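Endoglucanase A (Clostridium cellulolyticum, PDB 1EDG) hydrolyses internal beta-1,4-glucosidic bonds of cellulose through its glycoside hydrolase family 5 catalytic domain. Local coordinates at residues N294-S298 against R299-V303. Numbering follows the deposited sequence.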
loop_
_atom_site.group_PDB
_atom_site.type_symbol
_atom_site.label_atom_id
_atom_site.label_comp_id
_atom_site.label_asym_id
_atom_site.label_seq_id
_atom_site.Cartn_x
_atom_site.Cartn_y
_atom_site.Cartn_z
ATOM N N ASN A 294 -13.910 -3.774 14.097
ATOM C CA ASN A 294 -15.080 -4.611 14.317
ATOM C C ASN A 294 -15.208 -5.773 13.350
ATOM O O ASN A 294 -15.532 -6.891 13.751
ATOM C CB ASN A 294 -16.350 -3.763 14.281
ATOM C CG ASN A 294 -16.409 -2.758 15.418
ATOM O OD1 ASN A 294 -15.894 -3.008 16.512
ATOM N ND2 ASN A 294 -17.032 -1.614 15.166
ATOM N N LYS A 295 -14.908 -5.517 12.084
ATOM C CA LYS A 295 -15.028 -6.540 11.062
ATOM C C LYS A 295 -13.848 -7.500 10.967
ATOM O O LYS A 295 -14.031 -8.689 10.693
ATOM C CB LYS A 295 -15.276 -5.869 9.705
ATOM C CG LYS A 295 -15.523 -6.822 8.548
ATOM C CD LYS A 295 -16.753 -7.676 8.788
ATOM C CE LYS A 295 -17.033 -8.604 7.608
ATOM N NZ LYS A 295 -17.438 -7.851 6.377
ATOM N N TYR A 296 -12.643 -7.012 11.239
ATOM C CA TYR A 296 -11.466 -7.853 11.086
ATOM C C TYR A 296 -10.488 -8.022 12.237
ATOM O O TYR A 296 -10.337 -9.129 12.761
ATOM C CB TYR A 296 -10.668 -7.421 9.845
ATOM C CG TYR A 296 -11.401 -7.589 8.531
ATOM C CD1 TYR A 296 -11.726 -8.858 8.053
ATOM C CD2 TYR A 296 -11.780 -6.480 7.768
ATOM C CE1 TYR A 296 -12.408 -9.026 6.856
ATOM C CE2 TYR A 296 -12.467 -6.637 6.556
ATOM C CZ TYR A 296 -12.777 -7.918 6.113
ATOM O OH TYR A 296 -13.452 -8.119 4.935
ATOM N N THR A 297 -9.791 -6.950 12.611
ATOM C CA THR A 297 -8.763 -7.072 13.644
ATOM C C THR A 297 -9.209 -7.564 15.022
ATOM O O THR A 297 -8.484 -8.328 15.660
ATOM C CB THR A 297 -7.863 -5.815 13.733
ATOM O OG1 THR A 297 -8.649 -4.673 14.082
ATOM C CG2 THR A 297 -7.188 -5.556 12.389
ATOM N N SER A 298 -10.414 -7.194 15.450
ATOM C CA SER A 298 -10.915 -7.657 16.749
ATOM C C SER A 298 -11.076 -9.181 16.719
ATOM O O SER A 298 -11.036 -9.846 17.762
ATOM C CB SER A 298 -12.260 -7.005 17.092
ATOM O OG SER A 298 -13.273 -7.399 16.181
ATOM N N ARG A 299 -11.254 -9.717 15.511
ATOM C CA ARG A 299 -11.425 -11.143 15.293
ATOM C C ARG A 299 -10.128 -11.831 14.894
ATOM O O ARG A 299 -10.144 -13.005 14.504
ATOM C CB ARG A 299 -12.478 -11.384 14.208
ATOM C CG ARG A 299 -13.850 -10.818 14.513
ATOM C CD ARG A 299 -14.754 -10.922 13.290
ATOM N NE ARG A 299 -14.772 -12.276 12.735
ATOM C CZ ARG A 299 -14.555 -12.568 11.457
ATOM N NH1 ARG A 299 -14.305 -11.601 10.581
ATOM N NH2 ARG A 299 -14.577 -13.828 11.052
ATOM N N GLY A 300 -9.013 -11.101 14.924
ATOM C CA GLY A 300 -7.740 -11.718 14.585
ATOM C C GLY A 300 -7.362 -11.877 13.120
ATOM O O GLY A 300 -6.488 -12.693 12.799
ATOM N N ILE A 301 -8.035 -11.152 12.229
ATOM C CA ILE A 301 -7.724 -11.199 10.795
ATOM C C ILE A 301 -6.899 -9.942 10.531
ATOM O O ILE A 301 -7.357 -8.826 10.797
ATOM C CB ILE A 301 -9.008 -11.203 9.935
ATOM C CG1 ILE A 301 -9.798 -12.488 10.207
ATOM C CG2 ILE A 301 -8.656 -11.128 8.448
ATOM C CD1 ILE A 301 -11.209 -12.428 9.741
ATOM N N PRO A 302 -5.658 -10.109 10.034
ATOM C CA PRO A 302 -4.789 -8.959 9.764
ATOM C C PRO A 302 -5.235 -8.000 8.662
ATOM O O PRO A 302 -5.767 -8.422 7.625
ATOM C CB PRO A 302 -3.445 -9.615 9.456
ATOM C CG PRO A 302 -3.821 -10.919 8.864
ATOM C CD PRO A 302 -4.978 -11.376 9.705
ATOM N N VAL A 303 -4.993 -6.710 8.904
ATOM C CA VAL A 303 -5.310 -5.635 7.966
ATOM C C VAL A 303 -4.120 -4.662 7.924
ATOM O O VAL A 303 -3.506 -4.359 8.957
ATOM C CB VAL A 303 -6.570 -4.841 8.397
ATOM C CG1 VAL A 303 -6.866 -3.732 7.381
ATOM C CG2 VAL A 303 -7.781 -5.764 8.524
#
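Lys295 lends its backbone O to the guanidinium of Arg299 four residues on: NH1 donates to that O at 2.9 Å, head-on to the carbonyl and within the guanidinium plane. A bend at chi3 (51°) brings the arginine's charged end back beside the last helical turn, where NH1 reaches this carbonyl. Tyr296 O is gripped twice, by Arg299 N and, more straightly, by Ile301 N (3.1 Å, 167°), the two donors arriving from opposite faces of the carbonyl plane. With Gly300 N bonded to Thr297 O at 2.9 Å, this is a Schellman motif, Gly300 with its positive phi as the C-prime residue; it ends helix 279-297 and turns the chain into barrel strand 303-308 of the TIM barrel. The Tyr296 side chain follows the returning chain: CD1 lies 3.8 Å from Ile301 CG2, Ile301 CD1 sits at the ring edge, and CB packs on Val303 CG2 at 3.6 Å. Its hydroxyl bonds to Ala231 O. Thr297 adds its methyl CG2, 3.9 Å from Val303 CG2, while its OG1 bonds to Arg333 O. Ser298 turns OG back along the helix to hydrogen-bond Tyr293 O.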